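Local coordinates for transcription antitermination protein NusB (Aquifex aeolicus, PDB 3R2C), which probably binds the boxA antiterminator sequence of ribosomal RNA operons and takes part in the transcription antitermination that rRNA genes require, at residues 66-71 with 127-132; 58-63 with 92-97; 19-24 with 29-34. All coordinates share one frame; numbering follows the deposited sequence.

Contact 1 (66-71 with 127-132); sequences EKHLKG and LSAIYK. With nucleotides of chain E.
His68 turns its CG anti to its own carbonyl carbon (chi1 -61°), and this brings the imidazole up to Ala129 and Ile130 on helix 117-137. One ring face lies over the helix backbone. The Ile130 CA is 4.1 Å from the ring centroid and 15° off its normal, a CH-pi contact. On Ile130, CG1 likewise stands anti to the carbonyl carbon, and it reaches the ring at His68 CD2, 3.6 Å away. On the ND1 side of the ring lies the small Ala129 methyl, with His68 ND1 4.0 Å from Ala129 CB. No polar bond joins the two segments directly. A type I turn from Glu66 to Leu69 begins at the last residue of helix 58-66 and carries His68. Ile130 also packs on Ile64, Ile65, Val89 and Ile93.

RNA of chain E rests against both segments. The base of U7 gives its N3 proton to His68 O at 2.8 Å, with an N-H...O angle of 155°. The same base places O4 3.2 Å from Ala129 CB, and this oxygen also lies at the edge of the His68 ring. The extended Lys70 chain passes over one face of the U7 base, and its NZ makes a weak bond to O2' of the ribose. Next to Ala129 on the helix, Ser128 OG accepts from N3 of U4 at 3.0 Å and donates to O2 of C6 at 2.8 Å. One hydroxyl thus holds two bases. Loop 66-71 and helix 117-137 together form part of an RNA-binding surface that reads base edges, consistent with boxA recognition.

Contact 2 (58-63 with 92-97); sequences IEEIDS and LIFLKS
This is a small, partly buried contact of one aromatic ring with an isoleucine and a glutamate, between helix 58-66 and the C-terminal end of helix 79-94. Phe94 carries it. The ring projects toward helix 58-66 and meets Ile61 and Glu60. Ile61 brings its CG1 branch to Phe94 CE1 at 3.5 Å, the approach being oblique to the ring. That branch stands anti to the carbonyl carbon (chi1 -74°), which leads it nearer to Phe94.

Glu60 comes to the ring rim with an extended chain. Its CG lies in the ring plane, at the edge, and its OE1 is 3.5 Å from Phe94 CE2. The carboxylate and ring planes stand 86° apart. An anionic oxygen at the C-H edge of a ring is likely to be mildly favourable. In the all-helical NusB fold, the Phe94 ring bridges neighbouring helices. It stacks with His57 and also touches Thr53 of helix 41-56. Ile61 packs in addition on Val89 and Arg86 of helix 79-94, so the two helices meet at more than one level. Helix 79-94 ends in a wider pi-type turn at 92-94, which carries Phe94. Lys96 then leaves helical geometry with a positive phi.

Contact 3 (19-24 with 29-34); sequences DLRGEN and FKEVVE. With ACT (acetate ion), chain K.
Arg21 and Glu31 form a two-bond salt bridge, met end-on. Arg21 NH1 donates to Glu31 OE1 at 2.9 Å, on the syn lone pair. Arg21 NH2 donates to Glu31 OE2 at 3.1 Å. The guanidinium and carboxylate planes are only 28° apart, so the two groups lie nearly flat with each other. A bend at chi3 (57°) turns the guanidinium so that its NE-NH2 edge meets Glu23 side-on. There NE binds Glu23 OE2 at 3.1 Å and NH2 binds Glu23 OE1 at 2.8 Å. Glu23 OE2 is met from well above its carboxylate plane. NH2 therefore bonds to both acids, whose like charges it probably screens.

The network closes the short link between helix 3-21 and helix 25-36 of the NusB fold. Gly22, with positive phi, ends the first helix, and Asn24 is the N-cap residue of the second. A methionine in place of Arg21 would probably leave Glu31 free to turn and Glu23 less firmly held.

A chain of another protein adds to the site. Its backbone bonds to Arg21 NH1, and one of its basic side chains pairs with Glu23 OE2. Further out, Lys30 NZ holds a bound acetate, probably from the crystallisation liquor, by OXT at 2.7 Å. On the inner side of helix 25-36, Val32 packs on Thr10 and Val14 of helix 3-21, and Phe29 meets Tyr44 of helix 41-56 edge-to-face.

The three contacts are all partly buried, and they differ in chemistry. Contact 2 lies closest to the chain centre and rests on van der Waals contact of one ring, without polar bonds between its segments. Contacts 1 and 3 sit on opposite sides of that centre, about 27 Å apart between their centres, and each faces a partner: RNA in contact 1, another protein chain in contact 3. Contacts 1 and 2 touch, since Leu127, Ile130 and Tyr131 pack on Leu92 and Ile93, and helix 58-66 leads from contact 2 into the loop of contact 1. Contact 3 joins a separate pair of helices and relies on charge, whereas contact 1 combines ring packing with bonds to bases.

Contact 1 (66-71 with 127-132)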
loop_
_atom_site.group_PDB
_atom_site.type_symbol
_atom_site.label_atom_id
_atom_site.label_comp_id
_atom_site.label_asym_id
_atom_site.label_seq_id
_atom_site.Cartn_x
_atom_site.Cartn_y
_atom_site.Cartn_z
ATOM N N GLU A 66 -0.252 -10.293 -13.310
ATOM C CA GLU A 66 0.242 -11.668 -13.248
ATOM C C GLU A 66 0.712 -12.192 -14.603
ATOM O O GLU A 66 1.668 -12.954 -14.678
ATOM C CB GLU A 66 -0.828 -12.600 -12.659
ATOM C CG GLU A 66 -0.823 -12.608 -11.141
ATOM C CD GLU A 66 -1.752 -13.661 -10.549
ATOM O OE1 GLU A 66 -2.604 -14.197 -11.294
ATOM O OE2 GLU A 66 -1.629 -13.953 -9.339
ATOM N N LYS A 67 0.043 -11.778 -15.672
ATOM C CA LYS A 67 0.463 -12.157 -17.016
ATOM C C LYS A 67 1.925 -11.797 -17.290
ATOM O O LYS A 67 2.558 -12.406 -18.146
ATOM C CB LYS A 67 -0.442 -11.509 -18.062
ATOM C CG LYS A 67 -0.169 -11.963 -19.487
ATOM C CD LYS A 67 -1.352 -11.659 -20.397
ATOM C CE LYS A 67 -1.216 -12.352 -21.749
ATOM N NZ LYS A 67 -2.399 -12.114 -22.628
ATOM N N HIS A 68 2.462 -10.816 -16.564
ATOM C CA HIS A 68 3.836 -10.377 -16.784
ATOM C C HIS A 68 4.748 -10.687 -15.613
ATOM O O HIS A 68 5.819 -10.116 -15.507
ATOM C CB HIS A 68 3.872 -8.871 -17.096
ATOM C CG HIS A 68 3.117 -8.514 -18.332
ATOM N ND1 HIS A 68 3.699 -8.509 -19.584
ATOM C CD2 HIS A 68 1.809 -8.207 -18.528
ATOM C CE1 HIS A 68 2.788 -8.203 -20.492
ATOM N NE2 HIS A 68 1.634 -8.014 -19.875
ATOM N N LEU A 69 4.328 -11.589 -14.733
ATOM C CA LEU A 69 5.152 -11.955 -13.586
ATOM C C LEU A 69 5.854 -13.285 -13.829
ATOM O O LEU A 69 6.471 -13.833 -12.926
ATOM C CB LEU A 69 4.324 -12.025 -12.294
ATOM C CG LEU A 69 3.959 -10.694 -11.635
ATOM C CD1 LEU A 69 3.291 -10.924 -10.290
ATOM C CD2 LEU A 69 5.190 -9.791 -11.490
ATOM N N LYS A 70 5.754 -13.807 -15.044
ATOM C CA LYS A 70 6.554 -14.965 -15.421
ATOM C C LYS A 70 6.261 -16.169 -14.521
ATOM O O LYS A 70 7.164 -16.922 -14.154
ATOM C CB LYS A 70 8.038 -14.590 -15.376
ATOM C CG LYS A 70 8.422 -13.532 -16.419
ATOM C CD LYS A 70 9.702 -12.790 -16.058
ATOM C CE LYS A 70 10.223 -11.976 -17.240
ATOM N NZ LYS A 70 11.404 -11.139 -16.877
ATOM N N GLY A 71 4.992 -16.330 -14.159
ATOM C CA GLY A 71 4.531 -17.521 -13.467
ATOM C C GLY A 71 4.289 -17.344 -11.975
ATOM O O GLY A 71 3.621 -18.173 -11.354
ATOM N N LEU A 127 5.843 -2.739 -14.846
ATOM C CA LEU A 127 4.862 -1.793 -15.370
ATOM C C LEU A 127 5.156 -1.421 -16.823
ATOM O O LEU A 127 4.235 -1.194 -17.610
ATOM C CB LEU A 127 4.812 -0.513 -14.522
ATOM C CG LEU A 127 3.595 0.386 -14.801
ATOM C CD1 LEU A 127 2.272 -0.374 -14.551
ATOM C CD2 LEU A 127 3.627 1.650 -13.931
ATOM N N SER A 128 6.435 -1.344 -17.175
ATOM C CA SER A 128 6.829 -1.034 -18.541
ATOM C C SER A 128 6.398 -2.124 -19.519
ATOM O O SER A 128 5.940 -1.831 -20.620
ATOM C CB SER A 128 8.345 -0.844 -18.629
ATOM O OG SER A 128 8.699 -0.401 -19.927
ATOM N N ALA A 129 6.580 -3.382 -19.127
ATOM C CA ALA A 129 6.137 -4.506 -19.945
ATOM C C ALA A 129 4.615 -4.509 -20.096
ATOM O O ALA A 129 4.091 -4.741 -21.184
ATOM C CB ALA A 129 6.601 -5.820 -19.330
ATOM N N ILE A 130 3.903 -4.251 -19.003
ATOM C CA ILE A 130 2.450 -4.210 -19.043
ATOM C C ILE A 130 2.020 -3.133 -20.025
ATOM O O ILE A 130 1.140 -3.350 -20.860
ATOM C CB ILE A 130 1.850 -3.878 -17.650
ATOM C CG1 ILE A 130 1.995 -5.076 -16.709
ATOM C CG2 ILE A 130 0.366 -3.488 -17.775
ATOM C CD1 ILE A 130 1.727 -4.722 -15.238
ATOM N N TYR A 131 2.651 -1.968 -19.921
ATOM C CA TYR A 131 2.275 -0.829 -20.745
ATOM C C TYR A 131 2.575 -1.081 -22.229
ATOM O O TYR A 131 1.802 -0.695 -23.098
ATOM C CB TYR A 131 2.994 0.443 -20.280
ATOM C CG TYR A 131 2.435 1.690 -20.916
ATOM C CD1 TYR A 131 1.090 2.012 -20.776
ATOM C CD2 TYR A 131 3.245 2.545 -21.659
ATOM C CE1 TYR A 131 0.563 3.145 -21.359
ATOM C CE2 TYR A 131 2.724 3.687 -22.250
ATOM C CZ TYR A 131 1.382 3.982 -22.087
ATOM O OH TYR A 131 0.851 5.112 -22.671
ATOM N N LYS A 132 3.691 -1.722 -22.532
ATOM C CA LYS A 132 4.034 -1.924 -23.935
ATOM C C LYS A 132 3.102 -2.948 -24.578
ATOM O O LYS A 132 2.757 -2.829 -25.751
ATOM C CB LYS A 132 5.496 -2.331 -24.104
ATOM C CG LYS A 132 6.400 -1.159 -24.474
ATOM C CD LYS A 132 6.795 -0.346 -23.256
ATOM C CE LYS A 132 8.253 -0.573 -22.902
ATOM N NZ LYS A 132 8.597 -2.011 -22.726
ATOM P P U E 7 14.429 -5.129 -16.208
ATOM O OP1 U E 7 15.804 -4.964 -15.694
ATOM O OP2 U E 7 14.227 -5.693 -17.561
ATOM O "O5'" U E 7 13.552 -5.930 -15.151
ATOM C "C5'" U E 7 13.678 -5.674 -13.763
ATOM C "C4'" U E 7 12.896 -6.675 -12.945
ATOM O "O4'" U E 7 11.528 -6.750 -13.445
ATOM C "C3'" U E 7 13.437 -8.105 -12.973
ATOM O "O3'" U E 7 13.202 -8.722 -11.711
ATOM C "C2'" U E 7 12.563 -8.775 -14.014
ATOM O "O2'" U E 7 12.477 -10.179 -13.884
ATOM C "C1'" U E 7 11.222 -8.096 -13.751
ATOM N N1 U E 7 10.301 -8.125 -14.898
ATOM C C2 U E 7 9.235 -8.997 -14.782
ATOM O O2 U E 7 9.041 -9.693 -13.798
ATOM N N3 U E 7 8.402 -9.020 -15.862
ATOM C C4 U E 7 8.512 -8.287 -17.019
ATOM O O4 U E 7 7.651 -8.448 -17.880
ATOM C C5 U E 7 9.649 -7.415 -17.079
ATOM C C6 U E 7 10.492 -7.367 -16.036
ATOM P P U E 4 9.553 9.446 -20.289
ATOM O OP1 U E 4 10.854 10.142 -20.200
ATOM O OP2 U E 4 9.079 8.968 -21.608
ATOM O "O5'" U E 4 9.511 8.258 -19.248
ATOM C "C5'" U E 4 9.591 8.508 -17.862
ATOM C "C4'" U E 4 9.918 7.248 -17.134
ATOM O "O4'" U E 4 8.821 6.323 -17.278
ATOM C "C3'" U E 4 11.115 6.491 -17.674
ATOM O "O3'" U E 4 12.336 7.021 -17.188
ATOM C "C2'" U E 4 10.825 5.055 -17.236
ATOM O "O2'" U E 4 11.163 4.869 -15.868
ATOM C "C1'" U E 4 9.305 5.004 -17.356
ATOM N N1 U E 4 8.828 4.406 -18.622
ATOM C C2 U E 4 8.999 3.051 -18.823
ATOM O O2 U E 4 9.602 2.325 -18.053
ATOM N N3 U E 4 8.470 2.571 -19.992
ATOM C C4 U E 4 7.768 3.275 -20.942
ATOM O O4 U E 4 7.350 2.676 -21.933
ATOM C C5 U E 4 7.593 4.663 -20.655
ATOM C C6 U E 4 8.107 5.157 -19.521
ATOM P P C E 6 16.608 1.257 -14.930
ATOM O OP1 C E 6 17.487 0.576 -13.964
ATOM O OP2 C E 6 17.215 1.877 -16.121
ATOM O "O5'" C E 6 15.438 0.269 -15.402
ATOM C "C5'" C E 6 14.717 -0.524 -14.460
ATOM C "C4'" C E 6 13.810 -1.513 -15.158
ATOM O "O4'" C E 6 12.865 -0.781 -15.984
ATOM C "C3'" C E 6 14.518 -2.490 -16.100
ATOM O "O3'" C E 6 13.738 -3.681 -16.207
ATOM C "C2'" C E 6 14.467 -1.735 -17.421
ATOM O "O2'" C E 6 14.639 -2.538 -18.570
ATOM C "C1'" C E 6 13.065 -1.127 -17.351
ATOM N N1 C E 6 12.877 0.093 -18.164
ATOM C C2 C E 6 12.018 0.063 -19.268
ATOM O O2 C E 6 11.458 -1.000 -19.547
ATOM N N3 C E 6 11.819 1.184 -19.998
ATOM C C4 C E 6 12.451 2.309 -19.651
ATOM N N4 C E 6 12.241 3.399 -20.388
ATOM C C5 C E 6 13.334 2.370 -18.539
ATOM C C6 C E 6 13.512 1.252 -17.831
#

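Contact 2 (58-63 with 92-97)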
loop_
_atom_site.group_PDB
_atom_site.type_symbol
_atom_site.label_atom_id
_atom_site.label_comp_id
_atom_site.label_asym_id
_atom_site.label_seq_id
_atom_site.Cartn_x
_atom_site.Cartn_y
_atom_site.Cartn_z
ATOM N N ILE A 58 -10.286 -4.476 -9.811
ATOM C CA ILE A 58 -9.162 -5.105 -9.122
ATOM C C ILE A 58 -8.823 -6.514 -9.661
ATOM O O ILE A 58 -7.648 -6.857 -9.771
ATOM C CB ILE A 58 -9.395 -5.143 -7.600
ATOM C CG1 ILE A 58 -8.100 -5.509 -6.856
ATOM C CG2 ILE A 58 -10.537 -6.099 -7.255
ATOM C CD1 ILE A 58 -6.957 -4.521 -7.081
ATOM N N GLU A 59 -9.829 -7.326 -10.001
ATOM C CA GLU A 59 -9.551 -8.671 -10.492
ATOM C C GLU A 59 -8.843 -8.643 -11.839
ATOM O O GLU A 59 -7.915 -9.411 -12.065
ATOM C CB GLU A 59 -10.840 -9.508 -10.614
ATOM C CG GLU A 59 -11.532 -9.760 -9.270
ATOM C CD GLU A 59 -11.098 -11.056 -8.630
ATOM O OE1 GLU A 59 -10.001 -11.080 -8.026
ATOM O OE2 GLU A 59 -11.856 -12.049 -8.735
ATOM N N GLU A 60 -9.292 -7.780 -12.745
ATOM C CA GLU A 60 -8.655 -7.698 -14.056
ATOM C C GLU A 60 -7.252 -7.095 -13.918
ATOM O O GLU A 60 -6.320 -7.493 -14.602
ATOM C CB GLU A 60 -9.486 -6.856 -15.026
ATOM C CG GLU A 60 -8.935 -6.864 -16.437
ATOM C CD GLU A 60 -9.849 -6.179 -17.445
ATOM O OE1 GLU A 60 -10.925 -5.665 -17.055
ATOM O OE2 GLU A 60 -9.475 -6.158 -18.640
ATOM N N ILE A 61 -7.097 -6.131 -13.026
ATOM C CA ILE A 61 -5.784 -5.503 -12.817
ATOM C C ILE A 61 -4.767 -6.554 -12.330
ATOM O O ILE A 61 -3.655 -6.649 -12.832
ATOM C CB ILE A 61 -5.901 -4.328 -11.819
ATOM C CG1 ILE A 61 -6.591 -3.143 -12.516
ATOM C CG2 ILE A 61 -4.527 -3.927 -11.279
ATOM C CD1 ILE A 61 -7.014 -2.018 -11.583
ATOM N N ASP A 62 -5.177 -7.374 -11.372
ATOM C CA ASP A 62 -4.298 -8.405 -10.832
ATOM C C ASP A 62 -3.923 -9.433 -11.915
ATOM O O ASP A 62 -2.801 -9.919 -11.962
ATOM C CB ASP A 62 -4.975 -9.090 -9.629
ATOM C CG ASP A 62 -4.923 -8.222 -8.352
ATOM O OD1 ASP A 62 -4.416 -7.076 -8.419
ATOM O OD2 ASP A 62 -5.390 -8.676 -7.280
ATOM N N SER A 63 -4.877 -9.768 -12.770
ATOM C CA SER A 63 -4.617 -10.691 -13.876
ATOM C C SER A 63 -3.623 -10.097 -14.879
ATOM O O SER A 63 -2.718 -10.778 -15.370
ATOM C CB SER A 63 -5.931 -11.023 -14.580
ATOM O OG SER A 63 -5.704 -11.807 -15.729
ATOM N N LEU A 92 -2.807 3.986 -16.123
ATOM C CA LEU A 92 -2.274 3.885 -17.483
ATOM C C LEU A 92 -3.286 3.239 -18.415
ATOM O O LEU A 92 -3.420 3.621 -19.567
ATOM C CB LEU A 92 -0.991 3.050 -17.493
ATOM C CG LEU A 92 0.218 3.773 -16.893
ATOM C CD1 LEU A 92 1.389 2.797 -16.753
ATOM C CD2 LEU A 92 0.609 4.998 -17.733
ATOM N N ILE A 93 -4.009 2.257 -17.900
ATOM C CA ILE A 93 -4.847 1.433 -18.755
ATOM C C ILE A 93 -6.311 1.757 -18.596
ATOM O O ILE A 93 -6.986 2.051 -19.573
ATOM C CB ILE A 93 -4.606 -0.051 -18.498
ATOM C CG1 ILE A 93 -3.174 -0.396 -18.912
ATOM C CG2 ILE A 93 -5.625 -0.904 -19.264
ATOM C CD1 ILE A 93 -2.909 -1.867 -19.067
ATOM N N PHE A 94 -6.805 1.727 -17.370
ATOM C CA PHE A 94 -8.235 1.863 -17.173
ATOM C C PHE A 94 -8.674 3.327 -17.254
ATOM O O PHE A 94 -9.809 3.612 -17.615
ATOM C CB PHE A 94 -8.662 1.160 -15.874
ATOM C CG PHE A 94 -8.607 -0.335 -15.982
ATOM C CD1 PHE A 94 -7.442 -1.025 -15.700
ATOM C CD2 PHE A 94 -9.720 -1.050 -16.429
ATOM C CE1 PHE A 94 -7.392 -2.409 -15.825
ATOM C CE2 PHE A 94 -9.685 -2.429 -16.558
ATOM C CZ PHE A 94 -8.522 -3.113 -16.256
ATOM N N LEU A 95 -7.772 4.256 -16.965
ATOM C CA LEU A 95 -8.088 5.667 -17.169
ATOM C C LEU A 95 -7.406 6.212 -18.435
ATOM O O LEU A 95 -7.523 7.395 -18.738
ATOM C CB LEU A 95 -7.709 6.491 -15.941
ATOM C CG LEU A 95 -8.520 6.194 -14.675
ATOM C CD1 LEU A 95 -7.985 7.012 -13.509
ATOM C CD2 LEU A 95 -10.014 6.465 -14.883
ATOM N N LYS A 96 -6.694 5.348 -19.156
ATOM C CA LYS A 96 -6.070 5.702 -20.436
ATOM C C LYS A 96 -5.284 7.007 -20.327
ATOM O O LYS A 96 -5.559 7.967 -21.054
ATOM C CB LYS A 96 -7.135 5.824 -21.541
ATOM C CG LYS A 96 -8.024 4.590 -21.716
ATOM C CD LYS A 96 -8.989 4.747 -22.899
ATOM C CE LYS A 96 -10.022 3.619 -22.934
ATOM N NZ LYS A 96 -10.720 3.509 -24.251
ATOM N N SER A 97 -4.308 7.040 -19.420
ATOM C CA SER A 97 -3.571 8.265 -19.145
ATOM C C SER A 97 -2.956 8.841 -20.412
ATOM O O SER A 97 -2.370 8.113 -21.222
ATOM C CB SER A 97 -2.444 8.014 -18.141
ATOM O OG SER A 97 -1.563 9.130 -18.097
#

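Contact 3 (19-24 with 29-34)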
loop_
_atom_site.group_PDB
_atom_site.type_symbol
_atom_site.label_atom_id
_atom_site.label_comp_id
_atom_site.label_asym_id
_atom_site.label_seq_id
_atom_site.Cartn_x
_atom_site.Cartn_y
_atom_site.Cartn_z
ATOM N N ASP A 19 -5.295 -3.541 1.189
ATOM C CA ASP A 19 -4.648 -4.835 1.013
ATOM C C ASP A 19 -4.370 -5.440 2.391
ATOM O O ASP A 19 -4.572 -6.635 2.621
ATOM C CB ASP A 19 -3.346 -4.660 0.220
ATOM C CG ASP A 19 -2.931 -5.928 -0.518
ATOM O OD1 ASP A 19 -3.681 -6.915 -0.507
ATOM O OD2 ASP A 19 -1.840 -5.946 -1.102
ATOM N N LEU A 20 -3.938 -4.595 3.320
ATOM C CA LEU A 20 -3.560 -5.046 4.654
ATOM C C LEU A 20 -4.737 -5.317 5.584
ATOM O O LEU A 20 -4.661 -6.206 6.434
ATOM C CB LEU A 20 -2.654 -4.012 5.310
ATOM C CG LEU A 20 -1.235 -4.050 4.748
ATOM C CD1 LEU A 20 -0.500 -2.778 5.099
ATOM C CD2 LEU A 20 -0.528 -5.275 5.273
ATOM N N ARG A 21 -5.817 -4.567 5.427
ATOM C CA ARG A 21 -6.919 -4.619 6.392
ATOM C C ARG A 21 -8.194 -5.240 5.843
ATOM O O ARG A 21 -8.979 -5.799 6.600
ATOM C CB ARG A 21 -7.225 -3.219 6.910
ATOM C CG ARG A 21 -6.178 -2.732 7.898
ATOM C CD ARG A 21 -6.286 -1.257 8.153
ATOM N NE ARG A 21 -7.604 -0.847 8.650
ATOM C CZ ARG A 21 -7.924 0.425 8.882
ATOM N NH1 ARG A 21 -7.016 1.379 8.672
ATOM N NH2 ARG A 21 -9.140 0.748 9.307
ATOM N N GLY A 22 -8.420 -5.109 4.542
ATOM C CA GLY A 22 -9.592 -5.692 3.909
ATOM C C GLY A 22 -10.885 -5.006 4.305
ATOM O O GLY A 22 -11.954 -5.599 4.271
ATOM N N GLU A 23 -10.812 -3.744 4.677
ATOM C CA GLU A 23 -12.034 -3.044 5.072
ATOM C C GLU A 23 -12.581 -2.235 3.903
ATOM O O GLU A 23 -11.993 -2.231 2.832
ATOM C CB GLU A 23 -11.763 -2.154 6.274
ATOM C CG GLU A 23 -11.389 -2.959 7.508
ATOM C CD GLU A 23 -10.862 -2.097 8.614
ATOM O OE1 GLU A 23 -11.298 -0.929 8.700
ATOM O OE2 GLU A 23 -10.005 -2.584 9.380
ATOM N N ASN A 24 -13.704 -1.558 4.106
ATOM C CA ASN A 24 -14.335 -0.795 3.033
ATOM C C ASN A 24 -13.418 0.309 2.484
ATOM O O ASN A 24 -13.002 1.196 3.218
ATOM C CB ASN A 24 -15.626 -0.168 3.548
ATOM C CG ASN A 24 -16.282 0.718 2.521
ATOM O OD1 ASN A 24 -16.385 0.356 1.353
ATOM N ND2 ASN A 24 -16.715 1.896 2.945
ATOM N N PHE A 29 -10.478 5.469 2.545
ATOM C CA PHE A 29 -10.221 6.717 1.833
ATOM C C PHE A 29 -10.481 7.920 2.744
ATOM O O PHE A 29 -9.708 8.872 2.782
ATOM C CB PHE A 29 -11.112 6.799 0.591
ATOM C CG PHE A 29 -10.857 8.014 -0.266
ATOM C CD1 PHE A 29 -9.775 8.058 -1.129
ATOM C CD2 PHE A 29 -11.715 9.104 -0.223
ATOM C CE1 PHE A 29 -9.532 9.183 -1.931
ATOM C CE2 PHE A 29 -11.483 10.227 -1.024
ATOM C CZ PHE A 29 -10.382 10.261 -1.875
ATOM N N LYS A 30 -11.580 7.867 3.485
ATOM C CA LYS A 30 -11.900 8.909 4.445
ATOM C C LYS A 30 -10.783 9.024 5.492
ATOM O O LYS A 30 -10.378 10.131 5.836
ATOM C CB LYS A 30 -13.276 8.627 5.077
ATOM C CG LYS A 30 -13.695 9.550 6.220
ATOM C CD LYS A 30 -14.875 8.965 7.020
ATOM C CE LYS A 30 -16.232 9.178 6.336
ATOM N NZ LYS A 30 -17.353 8.492 7.060
ATOM N N GLU A 31 -10.256 7.896 5.977
ATOM C CA GLU A 31 -9.161 7.934 6.951
ATOM C C GLU A 31 -7.922 8.648 6.397
ATOM O O GLU A 31 -7.314 9.487 7.071
ATOM C CB GLU A 31 -8.745 6.523 7.378
ATOM C CG GLU A 31 -9.652 5.854 8.372
ATOM C CD GLU A 31 -9.147 4.465 8.768
ATOM O OE1 GLU A 31 -7.994 4.113 8.426
ATOM O OE2 GLU A 31 -9.906 3.729 9.421
ATOM N N VAL A 32 -7.529 8.301 5.176
ATOM C CA VAL A 32 -6.315 8.883 4.604
ATOM C C VAL A 32 -6.479 10.382 4.338
ATOM O O VAL A 32 -5.565 11.167 4.587
ATOM C CB VAL A 32 -5.878 8.143 3.322
ATOM C CG1 VAL A 32 -4.709 8.876 2.657
ATOM C CG2 VAL A 32 -5.487 6.701 3.658
ATOM N N VAL A 33 -7.645 10.774 3.836
ATOM C CA VAL A 33 -7.927 12.177 3.550
ATOM C C VAL A 33 -7.812 13.008 4.835
ATOM O O VAL A 33 -7.220 14.096 4.846
ATOM C CB VAL A 33 -9.337 12.340 2.913
ATOM C CG1 VAL A 33 -9.846 13.777 3.041
ATOM C CG2 VAL A 33 -9.321 11.892 1.442
ATOM N N GLU A 34 -8.351 12.495 5.930
ATOM C CA GLU A 34 -8.265 13.212 7.203
ATOM C C GLU A 34 -6.833 13.280 7.730
ATOM O O GLU A 34 -6.418 14.307 8.244
ATOM C CB GLU A 34 -9.186 12.571 8.241
ATOM C CG GLU A 34 -10.652 12.604 7.823
ATOM C CD GLU A 34 -11.593 12.148 8.925
ATOM O OE1 GLU A 34 -11.103 11.803 10.025
ATOM O OE2 GLU A 34 -12.823 12.137 8.686
HETATM C C ACT K . -17.825 6.076 4.036
HETATM O O ACT K . -18.366 4.958 4.228
HETATM O OXT ACT K . -17.462 6.694 5.061
HETATM C CH3 ACT K . -17.622 6.651 2.661
#